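Local coordinates for protein cycloalternan-forming enzyme (Listeria monocytogenes serovar 1/2a, PDB 5F7U) that belongs to glycoside hydrolase family 31, combining a TIM barrel with accessory beta domains and a family 6 carbohydrate-binding module, and binds glycans at several sites, at residues Pro940-Ala943 with Glu944-His947; Ala749-Gln753 with Glu754-Glu758; Tyr785-Asp788 with Val789-Pro793. The protein carries 1 engineered substitution. All blocks are in the same frame, centred on the assembly; numbering follows the deposited sequence.

The three contacts lie along the chain in the order 2, 3, 1. Interactions 2 and 3 are neighbours in the family 31 C-terminal domain, their centres about 8 Å apart. The backbone joins them twice: A787 N meets T757 O at 2.8 Å and A749 N meets P793 O at 3.0 Å. Interaction 1 stands apart, at the start of the carbohydrate-binding module, its centre about 18 Å from that of interaction 3 and about 24 Å from that of interaction 2. One glycan pocket nevertheless takes in Y785 and Y786 of interaction 3 and E944 to H947 of interaction 1, so sugar occupies ground shared by the two domains.

Interaction 1: Pro940-Ala943 with Glu944-His947; sequences PYEA and EFGH. With MG (magnesium ion), chain G; GLC (alpha-D-glucopyranose), chain B; GLC (alpha-D-glucopyranose), chain C.
The F945 ring meets E942 and a bound sugar through two different ring carbons: CD2 lies 3.6 Å from E942 CB, and CD1 lies 3.6 Å from O5 of the chain B alpha-D-glucopyranose, both approached obliquely. E942 runs alongside this ring, but its carboxylate plane is turned 80° from it. The E942 and E944 carboxylates also lie side by side, their planes 52° apart, with magnesium at their oxygens. At the H947 ring, O6 of the chain C glucopyranose lies near the plane, at the edge.

E942 gives the magnesium a single oxygen, OE1, at 2.2 Å. E944 binds with both, unequally: OE1 at 2.2 Å and OE2 at 2.6 Å. Its CG sits between the backbone N and the carbonyl carbon (chi1 59°), and a bend at chi2 brings CD to 3.6 Å from E942 CB. The cation probably offsets the repulsion between these carboxylates. N916 holds the second oxygen of E942; T961 O, G964 O and D1057 OD1 complete the metal shell.

The backbone here is closed by two i to i+3 bonds, F945 N to E942 O at 3.1 Å and G946 N to A943 O at 3.0 Å. This short 3-10 turn links strand 941-942 to strand 947-949, one coordinating side of a magnesium site beside a glycan pocket in a family 6 carbohydrate-binding module.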
ATOM      1  N   PRO A 940      34.853  -7.824  -6.555  1.00 17.26           N
ATOM      2  CA  PRO A 940      35.039  -8.683  -7.718  1.00 17.46           C
ATOM      3  C   PRO A 940      33.716  -9.141  -8.335  1.00 17.36           C
ATOM      4  O   PRO A 940      32.682  -9.188  -7.642  1.00 17.26           O
ATOM      5  CB  PRO A 940      35.761  -9.912  -7.146  1.00 17.78           C
ATOM      6  CG  PRO A 940      36.426  -9.416  -5.902  1.00 18.01           C
ATOM      7  CD  PRO A 940      35.470  -8.406  -5.347  1.00 17.61           C
ATOM      8  N   TYR A 941      33.769  -9.428  -9.637  1.00 17.19           N
ATOM      9  CA  TYR A 941      32.727 -10.168 -10.341  1.00 16.96           C
ATOM     10  C   TYR A 941      33.125 -11.643 -10.274  1.00 17.22           C
ATOM     11  O   TYR A 941      34.091 -12.062 -10.922  1.00 17.37           O
ATOM     12  CB  TYR A 941      32.663  -9.712 -11.808  1.00 16.98           C
ATOM     13  CG  TYR A 941      32.131  -8.308 -11.979  1.00 16.92           C
ATOM     14  CD1 TYR A 941      32.956  -7.185 -11.796  1.00 17.37           C
ATOM     15  CD2 TYR A 941      30.783  -8.103 -12.298  1.00 17.00           C
ATOM     16  CE1 TYR A 941      32.451  -5.893 -11.939  1.00 17.50           C
ATOM     17  CE2 TYR A 941      30.275  -6.828 -12.467  1.00 17.14           C
ATOM     18  CZ  TYR A 941      31.104  -5.727 -12.261  1.00 17.55           C
ATOM     19  OH  TYR A 941      30.567  -4.461 -12.428  1.00 18.04           O
ATOM     20  N   GLU A 942      32.388 -12.420  -9.487  1.00 17.51           N
ATOM     21  CA  GLU A 942      32.767 -13.814  -9.232  1.00 18.10           C
ATOM     22  C   GLU A 942      32.482 -14.684 -10.448  1.00 18.27           C
ATOM     23  O   GLU A 942      31.370 -14.637 -11.025  1.00 18.09           O
ATOM     24  CB  GLU A 942      32.051 -14.365  -7.986  1.00 18.43           C
ATOM     25  CG  GLU A 942      32.449 -13.679  -6.681  1.00 18.69           C
ATOM     26  CD  GLU A 942      33.930 -13.804  -6.346  1.00 19.21           C
ATOM     27  OE1 GLU A 942      34.618 -14.755  -6.824  1.00 19.55           O
ATOM     28  OE2 GLU A 942      34.410 -12.945  -5.560  1.00 19.78           O
ATOM     29  N   ALA A 943      33.485 -15.473 -10.849  1.00 18.46           N
ATOM     30  CA  ALA A 943      33.326 -16.350 -12.002  1.00 18.95           C
ATOM     31  C   ALA A 943      32.204 -17.371 -11.786  1.00 19.48           C
ATOM     32  O   ALA A 943      31.484 -17.717 -12.724  1.00 19.23           O
ATOM     33  CB  ALA A 943      34.643 -17.040 -12.343  1.00 19.42           C
ATOM     34  N   GLU A 944      32.046 -17.819 -10.537  1.00 20.04           N
ATOM     35  CA  GLU A 944      31.032 -18.816 -10.175  1.00 21.21           C
ATOM     36  C   GLU A 944      29.589 -18.275 -10.307  1.00 21.37           C
ATOM     37  O   GLU A 944      28.626 -19.061 -10.346  1.00 21.87           O
ATOM     38  CB  GLU A 944      31.307 -19.382  -8.767  1.00 21.69           C
ATOM     39  CG  GLU A 944      31.329 -18.360  -7.634  1.00 21.47           C
ATOM     40  CD  GLU A 944      32.714 -17.799  -7.275  1.00 21.18           C
ATOM     41  OE1 GLU A 944      33.632 -17.640  -8.115  1.00 21.48           O
ATOM     42  OE2 GLU A 944      32.883 -17.461  -6.096  1.00 21.35           O
ATOM     43  N   PHE A 945      29.459 -16.945 -10.382  1.00 21.39           N
ATOM     44  CA  PHE A 945      28.155 -16.294 -10.621  1.00 21.86           C
ATOM     45  C   PHE A 945      27.930 -15.939 -12.090  1.00 22.34           C
ATOM     46  O   PHE A 945      26.855 -15.423 -12.462  1.00 22.49           O
ATOM     47  CB  PHE A 945      27.962 -15.039  -9.754  1.00 21.60           C
ATOM     48  CG  PHE A 945      28.102 -15.257  -8.267  1.00 22.11           C
ATOM     49  CD1 PHE A 945      27.838 -16.501  -7.660  1.00 23.33           C
ATOM     50  CD2 PHE A 945      28.471 -14.185  -7.450  1.00 21.90           C
ATOM     51  CE1 PHE A 945      27.974 -16.668  -6.272  1.00 23.80           C
ATOM     52  CE2 PHE A 945      28.597 -14.340  -6.066  1.00 22.69           C
ATOM     53  CZ  PHE A 945      28.345 -15.586  -5.474  1.00 23.46           C
ATOM     54  N   GLY A 946      28.922 -16.218 -12.932  1.00 22.67           N
ATOM     55  CA  GLY A 946      28.824 -15.890 -14.360  1.00 23.18           C
ATOM     56  C   GLY A 946      27.866 -16.814 -15.096  1.00 23.91           C
ATOM     57  O   GLY A 946      27.334 -17.778 -14.515  1.00 24.26           O
ATOM     58  N   HIS A 947      27.618 -16.502 -16.367  1.00 24.44           N
ATOM     59  CA  HIS A 947      26.853 -17.384 -17.257  1.00 25.72           C
ATOM     60  C   HIS A 947      27.798 -18.441 -17.794  1.00 25.56           C
ATOM     61  O   HIS A 947      28.757 -18.126 -18.501  1.00 24.65           O
ATOM     62  CB  HIS A 947      26.219 -16.593 -18.405  1.00 27.41           C
ATOM     63  CG  HIS A 947      25.396 -15.430 -17.942  1.00 29.18           C
ATOM     64  ND1 HIS A 947      24.091 -15.564 -17.525  1.00 30.87           N
ATOM     65  CD2 HIS A 947      25.698 -14.114 -17.814  1.00 29.98           C
ATOM     66  CE1 HIS A 947      23.616 -14.382 -17.167  1.00 30.95           C
ATOM     67  NE2 HIS A 947      24.569 -13.484 -17.341  1.00 31.15           N
TER
HETATM   68 MG    MG G1101      35.274 -16.868  -6.821  1.00 11.61          MG
HETATM   69  C1  GLC B   2      26.156 -20.303  -7.942  1.00 26.51           C
HETATM   70  C2  GLC B   2      27.256 -20.582  -6.906  1.00 26.19           C
HETATM   71  C3  GLC B   2      26.666 -20.758  -5.503  1.00 24.81           C
HETATM   72  C4  GLC B   2      25.801 -19.568  -5.094  1.00 23.81           C
HETATM   73  C5  GLC B   2      24.771 -19.302  -6.192  1.00 22.85           C
HETATM   74  C6  GLC B   2      23.939 -18.059  -5.926  1.00 21.23           C
HETATM   75  O2  GLC B   2      28.029 -21.725  -7.289  1.00 26.97           O
HETATM   76  O3  GLC B   2      27.720 -20.895  -4.553  1.00 25.84           O
HETATM   77  O4  GLC B   2      25.125 -19.843  -3.855  1.00 23.66           O
HETATM   78  O5  GLC B   2      25.402 -19.164  -7.483  1.00 23.38           O
HETATM   79  O6  GLC B   2      23.010 -18.001  -7.017  1.00 18.77           O
HETATM   80  C1  GLC C   4      21.965 -21.558 -13.823  1.00 45.73           C
HETATM   81  C2  GLC C   4      22.880 -22.733 -14.241  1.00 45.63           C
HETATM   82  C3  GLC C   4      24.264 -22.255 -14.680  1.00 45.95           C
HETATM   83  C4  GLC C   4      24.159 -21.205 -15.790  1.00 46.66           C
HETATM   84  C5  GLC C   4      23.154 -20.078 -15.487  1.00 46.22           C
HETATM   85  C6  GLC C   4      22.175 -19.910 -16.654  1.00 46.06           C
HETATM   86  O2  GLC C   4      23.011 -23.722 -13.210  1.00 45.38           O
HETATM   87  O3  GLC C   4      25.040 -23.365 -15.150  1.00 43.81           O
HETATM   88  O4  GLC C   4      25.449 -20.641 -16.029  1.00 46.21           O
HETATM   89  O5  GLC C   4      22.477 -20.248 -14.214  1.00 45.97           O
HETATM   90  O6  GLC C   4      21.443 -18.684 -16.530  1.00 47.80           O

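Interaction 2: Ala749-Gln753 with Glu754-Glu758; sequences APIVQ and EGQTE
E754 follows directly on Q753 and takes the first corner of a type II beta turn running from Q753 to Q756; its extended side chain leads off to touch F607 and E643, residues of two helices. G755 is the second corner, with the positive phi (77°) expected at this place in a type II turn, and its N is hydrogen-bonded to E643 OE1.

Q756 closes the turn, its N reaching Q753 O at 3.3 Å in a long but fairly straight bond. Its side chain carries most of the contact. CG lies opposite the backbone N (chi1 177°) and the chain stays extended, so the amide is carried back toward the incoming segment. There OE1 rests against aliphatic carbon, 3.3 Å from Q753 CB and 3.5 Å from I751 CG2. The same oxygen accepts from a water at 2.7 Å, and this water in turn accepts from V752 N at 2.9 Å, so one molecule ties the side chain to the backbone ahead of the turn. The Q753 side chain crosses that of Q756 with amide planes 34° apart; its own NE2 is held by E738.

Within the segment, Q756 NE2 donates to E758 O at 3.1 Å, which together with the water bond fixes which way the amide is flipped. A type II turn braced by its fourth residue thus reverses the loop between strands 746-748 and 758-763 of the family 31 C-terminal domain.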
ATOM      1  N   ALA A 749      11.974  -9.190  -5.254  1.00 12.45           N
ATOM      2  CA  ALA A 749      11.249  -9.915  -6.284  1.00 13.09           C
ATOM      3  C   ALA A 749      10.673 -11.233  -5.766  1.00 13.39           C
ATOM      4  O   ALA A 749      11.275 -12.284  -5.938  1.00 13.89           O
ATOM      5  CB  ALA A 749      12.156 -10.118  -7.502  1.00 13.17           C
ATOM      6  N   PRO A 750       9.487 -11.182  -5.111  1.00 13.61           N
ATOM      7  CA  PRO A 750       8.991 -12.437  -4.549  1.00 13.60           C
ATOM      8  C   PRO A 750       8.515 -13.390  -5.643  1.00 13.64           C
ATOM      9  O   PRO A 750       8.213 -12.954  -6.759  1.00 13.73           O
ATOM     10  CB  PRO A 750       7.833 -11.993  -3.663  1.00 13.87           C
ATOM     11  CG  PRO A 750       7.320 -10.769  -4.310  1.00 13.91           C
ATOM     12  CD  PRO A 750       8.555 -10.062  -4.856  1.00 13.49           C
ATOM     13  N   ILE A 751       8.515 -14.679  -5.334  1.00 13.47           N
ATOM     14  CA  ILE A 751       8.034 -15.681  -6.280  1.00 13.55           C
ATOM     15  C   ILE A 751       6.576 -15.925  -5.914  1.00 13.77           C
ATOM     16  O   ILE A 751       6.279 -16.504  -4.848  1.00 14.02           O
ATOM     17  CB  ILE A 751       8.862 -16.994  -6.223  1.00 13.85           C
ATOM     18  CG1 ILE A 751      10.239 -16.834  -6.883  1.00 14.29           C
ATOM     19  CG2 ILE A 751       8.160 -18.095  -7.021  1.00 14.09           C
ATOM     20  CD1 ILE A 751      11.269 -16.031  -6.119  1.00 14.59           C
ATOM     21  N   VAL A 752       5.668 -15.468  -6.781  1.00 13.65           N
ATOM     22  CA  VAL A 752       4.226 -15.538  -6.474  1.00 13.67           C
ATOM     23  C   VAL A 752       3.496 -16.487  -7.421  1.00 14.36           C
ATOM     24  O   VAL A 752       2.261 -16.461  -7.519  1.00 14.31           O
ATOM     25  CB  VAL A 752       3.552 -14.144  -6.487  1.00 13.46           C
ATOM     26  CG1 VAL A 752       4.212 -13.232  -5.452  1.00 13.24           C
ATOM     27  CG2 VAL A 752       3.640 -13.528  -7.879  1.00 13.61           C
ATOM     28  N   GLN A 753       4.266 -17.330  -8.101  1.00 15.23           N
ATOM     29  CA  GLN A 753       3.703 -18.350  -8.995  1.00 16.28           C
ATOM     30  C   GLN A 753       4.037 -19.731  -8.485  1.00 16.63           C
ATOM     31  O   GLN A 753       5.179 -20.016  -8.141  1.00 16.51           O
ATOM     32  CB  GLN A 753       4.253 -18.195 -10.409  1.00 16.90           C
ATOM     33  CG  GLN A 753       3.914 -16.856 -11.051  1.00 17.68           C
ATOM     34  CD  GLN A 753       4.586 -16.678 -12.392  1.00 18.94           C
ATOM     35  OE1 GLN A 753       4.746 -17.643 -13.147  1.00 20.81           O
ATOM     36  NE2 GLN A 753       5.002 -15.448 -12.702  1.00 18.94           N
ATOM     37  N   GLU A 754       3.006 -20.566  -8.413  1.00 17.24           N
ATOM     38  CA  GLU A 754       3.130 -21.951  -7.975  1.00 18.71           C
ATOM     39  C   GLU A 754       4.083 -22.734  -8.888  1.00 18.65           C
ATOM     40  O   GLU A 754       3.989 -22.651 -10.119  1.00 18.10           O
ATOM     41  CB  GLU A 754       1.750 -22.585  -7.967  1.00 20.66           C
ATOM     42  CG  GLU A 754       1.644 -23.918  -7.225  1.00 24.31           C
ATOM     43  CD  GLU A 754       0.234 -24.505  -7.283  1.00 27.10           C
ATOM     44  OE1 GLU A 754      -0.746 -23.764  -7.501  1.00 29.20           O
ATOM     45  OE2 GLU A 754       0.082 -25.732  -7.140  1.00 31.04           O
ATOM     46  N   GLY A 755       5.005 -23.474  -8.273  1.00 18.35           N
ATOM     47  CA  GLY A 755       5.997 -24.282  -8.993  1.00 18.88           C
ATOM     48  C   GLY A 755       7.175 -23.535  -9.606  1.00 18.22           C
ATOM     49  O   GLY A 755       8.047 -24.151 -10.205  1.00 18.61           O
ATOM     50  N   GLN A 756       7.209 -22.205  -9.471  1.00 17.36           N
ATOM     51  CA  GLN A 756       8.245 -21.417 -10.121  1.00 17.12           C
ATOM     52  C   GLN A 756       9.556 -21.454  -9.332  1.00 17.25           C
ATOM     53  O   GLN A 756       9.548 -21.308  -8.106  1.00 16.92           O
ATOM     54  CB  GLN A 756       7.774 -19.971 -10.265  1.00 16.63           C
ATOM     55  CG  GLN A 756       8.815 -19.040 -10.874  1.00 16.93           C
ATOM     56  CD  GLN A 756       8.297 -17.620 -11.051  1.00 16.76           C
ATOM     57  OE1 GLN A 756       7.423 -17.161 -10.317  1.00 17.28           O
ATOM     58  NE2 GLN A 756       8.849 -16.917 -12.023  1.00 17.49           N
ATOM     59  N   THR A 757      10.657 -21.683 -10.040  1.00 17.82           N
ATOM     60  CA  THR A 757      12.004 -21.518  -9.481  1.00 18.42           C
ATOM     61  C   THR A 757      12.913 -20.629 -10.354  1.00 18.66           C
ATOM     62  O   THR A 757      13.958 -20.178  -9.894  1.00 18.67           O
ATOM     63  CB  THR A 757      12.700 -22.871  -9.228  1.00 19.22           C
ATOM     64  OG1 THR A 757      12.755 -23.599 -10.456  1.00 20.48           O
ATOM     65  CG2 THR A 757      11.956 -23.721  -8.174  1.00 19.49           C
ATOM     66  N   GLU A 758      12.523 -20.355 -11.595  1.00 19.36           N
ATOM     67  CA  GLU A 758      13.283 -19.392 -12.400  1.00 20.25           C
ATOM     68  C   GLU A 758      12.530 -18.069 -12.419  1.00 18.51           C
ATOM     69  O   GLU A 758      11.529 -17.932 -13.128  1.00 18.01           O
ATOM     70  CB  GLU A 758      13.557 -19.912 -13.823  1.00 23.36           C
ATOM     71  CG  GLU A 758      14.648 -20.982 -13.899  1.00 28.22           C
ATOM     72  CD  GLU A 758      16.067 -20.462 -13.579  1.00 31.41           C
ATOM     73  OE1 GLU A 758      16.334 -19.227 -13.660  1.00 33.55           O
ATOM     74  OE2 GLU A 758      16.953 -21.304 -13.265  1.00 34.54           O
TER
HETATM   75  O   HOH W   1       6.720 -14.701  -9.401  1.00 13.39           O

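Interaction 3: Tyr785-Asp788 with Val789-Pro793; sequences YYAD and VDTLP. With GLC (alpha-D-glucopyranose), chain D; GLC (alpha-D-glucopyranose), chain E.
Hydrogen bonds gather at D788, which opens a type I beta turn closed by T791 N donating to D788 O at 3.0 Å. D788 OD1 accepts from D790 N at 2.9 Å, an Asx turn, and also from T791 OG1 at 2.7 Å. These donors come from opposite faces of the carboxylate plane, gripping one oxygen from both sides. With chi1 at 69°, D788 CG stands between its backbone N and carbonyl carbon, which turns OD1 toward D790 N and T791 OG1.

Two waters extend the network. One accepts from D788 N and donates to T791 OG1; the other donates to OD2 of both D788 and D790, probably easing the nearness of the two acids.

Apolar contact centres on the Y785 ring. P793 CB makes a CH-pi contact over one face, 3.8 Å from the ring centroid and 9° off the normal, while T791 CG2 lies at the edge, 3.8 Å from CE1. T791 also sets that methyl against A787 CB.

Sugar contacts use the other face of Y785, where C2 of the chain D alpha-D-glucopyranose lies 3.6 Å above the ring plane. The backbone of Y786 clasps the same sugar: its N donates to O3 at 3.0 Å and its O accepts from O2 at 2.6 Å. D770 holds Y785 OH.

Strand 781-786 thus leaves its partner 758-763, turns back through D788-T791 and enters strand 794-797. V789 and L792 pack on helix 642-653, and D790 OD1 is held by T690 OG1 and by a salt bridge to K646 of that helix.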
ATOM      1  N   TYR A 785      16.714 -15.240 -12.308  1.00 16.54           N
ATOM      2  CA  TYR A 785      17.322 -15.574 -11.022  1.00 16.46           C
ATOM      3  C   TYR A 785      16.804 -16.931 -10.566  1.00 16.38           C
ATOM      4  O   TYR A 785      15.578 -17.133 -10.457  1.00 16.08           O
ATOM      5  CB  TYR A 785      16.957 -14.492  -9.991  1.00 15.94           C
ATOM      6  CG  TYR A 785      17.728 -14.490  -8.676  1.00 15.86           C
ATOM      7  CD1 TYR A 785      17.385 -15.357  -7.644  1.00 16.10           C
ATOM      8  CD2 TYR A 785      18.747 -13.547  -8.438  1.00 16.20           C
ATOM      9  CE1 TYR A 785      18.053 -15.326  -6.418  1.00 16.60           C
ATOM     10  CE2 TYR A 785      19.416 -13.501  -7.224  1.00 16.08           C
ATOM     11  CZ  TYR A 785      19.067 -14.396  -6.223  1.00 16.59           C
ATOM     12  OH  TYR A 785      19.716 -14.359  -5.012  1.00 17.22           O
ATOM     13  N   TYR A 786      17.723 -17.875 -10.312  1.00 16.70           N
ATOM     14  CA  TYR A 786      17.297 -19.165  -9.784  1.00 17.40           C
ATOM     15  C   TYR A 786      16.990 -19.011  -8.296  1.00 17.02           C
ATOM     16  O   TYR A 786      17.874 -18.681  -7.490  1.00 16.65           O
ATOM     17  CB  TYR A 786      18.343 -20.279 -10.004  1.00 18.91           C
ATOM     18  CG  TYR A 786      17.923 -21.574  -9.327  1.00 20.78           C
ATOM     19  CD1 TYR A 786      16.865 -22.339  -9.838  1.00 21.81           C
ATOM     20  CD2 TYR A 786      18.556 -22.014  -8.157  1.00 21.95           C
ATOM     21  CE1 TYR A 786      16.453 -23.518  -9.207  1.00 23.75           C
ATOM     22  CE2 TYR A 786      18.154 -23.186  -7.518  1.00 23.79           C
ATOM     23  CZ  TYR A 786      17.112 -23.931  -8.048  1.00 24.30           C
ATOM     24  OH  TYR A 786      16.744 -25.096  -7.427  1.00 26.62           O
ATOM     25  N   ALA A 787      15.730 -19.267  -7.942  1.00 16.66           N
ATOM     26  CA  ALA A 787      15.314 -19.175  -6.545  1.00 16.27           C
ATOM     27  C   ALA A 787      14.550 -20.428  -6.156  1.00 16.51           C
ATOM     28  O   ALA A 787      13.369 -20.607  -6.524  1.00 16.33           O
ATOM     29  CB  ALA A 787      14.454 -17.933  -6.331  1.00 16.16           C
ATOM     30  N   ASP A 788      15.213 -21.306  -5.409  1.00 16.71           N
ATOM     31  CA  ASP A 788      14.502 -22.449  -4.847  1.00 17.18           C
ATOM     32  C   ASP A 788      13.518 -21.933  -3.812  1.00 16.64           C
ATOM     33  O   ASP A 788      13.455 -20.717  -3.564  1.00 16.00           O
ATOM     34  CB  ASP A 788      15.471 -23.502  -4.270  1.00 18.54           C
ATOM     35  CG  ASP A 788      16.215 -23.035  -3.011  1.00 19.22           C
ATOM     36  OD1 ASP A 788      15.771 -22.132  -2.259  1.00 18.96           O
ATOM     37  OD2 ASP A 788      17.282 -23.628  -2.751  1.00 20.58           O
ATOM     38  N   VAL A 789      12.756 -22.839  -3.215  1.00 16.77           N
ATOM     39  CA  VAL A 789      11.627 -22.469  -2.336  1.00 16.68           C
ATOM     40  C   VAL A 789      12.038 -21.645  -1.102  1.00 16.54           C
ATOM     41  O   VAL A 789      11.214 -20.933  -0.531  1.00 15.93           O
ATOM     42  CB  VAL A 789      10.777 -23.726  -1.968  1.00 17.23           C
ATOM     43  CG1 VAL A 789      11.531 -24.663  -1.026  1.00 17.57           C
ATOM     44  CG2 VAL A 789       9.433 -23.349  -1.368  1.00 17.67           C
ATOM     45  N   ASP A 790      13.320 -21.712  -0.732  1.00 16.75           N
ATOM     46  CA  ASP A 790      13.822 -21.002   0.433  1.00 16.89           C
ATOM     47  C   ASP A 790      14.451 -19.657   0.118  1.00 16.71           C
ATOM     48  O   ASP A 790      14.873 -18.952   1.037  1.00 16.96           O
ATOM     49  CB  ASP A 790      14.845 -21.890   1.152  1.00 18.05           C
ATOM     50  CG  ASP A 790      14.281 -23.221   1.518  1.00 19.13           C
ATOM     51  OD1 ASP A 790      13.190 -23.242   2.114  1.00 19.18           O
ATOM     52  OD2 ASP A 790      14.941 -24.261   1.231  1.00 20.51           O
ATOM     53  N   THR A 791      14.473 -19.296  -1.166  1.00 15.99           N
ATOM     54  CA  THR A 791      15.285 -18.186  -1.694  1.00 15.96           C
ATOM     55  C   THR A 791      14.418 -17.034  -2.191  1.00 15.34           C
ATOM     56  O   THR A 791      13.424 -17.250  -2.901  1.00 15.49           O
ATOM     57  CB  THR A 791      16.180 -18.723  -2.837  1.00 16.02           C
ATOM     58  OG1 THR A 791      17.054 -19.727  -2.301  1.00 16.96           O
ATOM     59  CG2 THR A 791      17.011 -17.624  -3.519  1.00 16.09           C
ATOM     60  N   LEU A 792      14.827 -15.815  -1.846  1.00 14.80           N
ATOM     61  CA  LEU A 792      14.128 -14.602  -2.295  1.00 14.18           C
ATOM     62  C   LEU A 792      15.134 -13.658  -2.953  1.00 13.83           C
ATOM     63  O   LEU A 792      16.035 -13.193  -2.270  1.00 14.07           O
ATOM     64  CB  LEU A 792      13.500 -13.893  -1.072  1.00 14.18           C
ATOM     65  CG  LEU A 792      12.785 -12.553  -1.292  1.00 14.12           C
ATOM     66  CD1 LEU A 792      11.445 -12.774  -1.976  1.00 14.20           C
ATOM     67  CD2 LEU A 792      12.546 -11.874   0.037  1.00 14.44           C
ATOM     68  N   PRO A 793      14.967 -13.326  -4.250  1.00 13.63           N
ATOM     69  CA  PRO A 793      15.893 -12.348  -4.871  1.00 13.35           C
ATOM     70  C   PRO A 793      15.688 -10.959  -4.266  1.00 13.16           C
ATOM     71  O   PRO A 793      14.579 -10.434  -4.313  1.00 12.64           O
ATOM     72  CB  PRO A 793      15.470 -12.330  -6.351  1.00 13.31           C
ATOM     73  CG  PRO A 793      14.621 -13.557  -6.536  1.00 13.56           C
ATOM     74  CD  PRO A 793      13.974 -13.840  -5.210  1.00 13.36           C
TER
HETATM   75  C1  GLC D   3      22.037 -16.967  -6.801  1.00 18.17           C
HETATM   76  C2  GLC D   3      20.932 -17.103  -7.851  1.00 17.94           C
HETATM   77  C3  GLC D   3      21.483 -16.692  -9.223  1.00 17.96           C
HETATM   78  C4  GLC D   3      22.129 -15.298  -9.158  1.00 17.98           C
HETATM   79  C5  GLC D   3      23.232 -15.297  -8.088  1.00 18.08           C
HETATM   80  C6  GLC D   3      23.950 -13.965  -7.888  1.00 17.34           C
HETATM   81  O2  GLC D   3      20.481 -18.463  -7.886  1.00 18.01           O
HETATM   82  O3  GLC D   3      20.455 -16.762 -10.219  1.00 18.38           O
HETATM   83  O4  GLC D   3      22.674 -14.923 -10.424  1.00 18.43           O
HETATM   84  O5  GLC D   3      22.621 -15.652  -6.838  1.00 17.82           O
HETATM   85  O6  GLC D   3      22.989 -12.950  -7.575  1.00 17.89           O
HETATM   86  C1  GLC E   1      22.379 -23.271  -9.772  1.00 40.06           C
HETATM   87  C2  GLC E   1      23.847 -23.014  -9.355  1.00 38.80           C
HETATM   88  C3  GLC E   1      24.066 -21.619  -8.739  1.00 35.69           C
HETATM   89  C4  GLC E   1      23.573 -20.631  -9.810  1.00 37.41           C
HETATM   90  C5  GLC E   1      22.083 -20.830 -10.148  1.00 38.67           C
HETATM   91  C6  GLC E   1      21.823 -20.551 -11.633  1.00 40.63           C
HETATM   92  O1  GLC E   1      21.768 -24.332  -9.017  1.00 42.99           O
HETATM   93  O2  GLC E   1      24.365 -24.076  -8.540  1.00 39.62           O
HETATM   94  O3  GLC E   1      25.453 -21.538  -8.291  1.00 30.00           O
HETATM   95  O4  GLC E   1      23.768 -19.258  -9.459  1.00 35.73           O
HETATM   96  O5  GLC E   1      21.542 -22.095  -9.703  1.00 39.91           O
HETATM   97  O6  GLC E   1      21.545 -21.706 -12.437  1.00 44.25           O
HETATM   98  O   HOH W   2      17.992 -20.867  -4.840  1.00 17.69           O
HETATM   99  O   HOH W   3      17.671 -24.288   0.089  1.00 42.86           O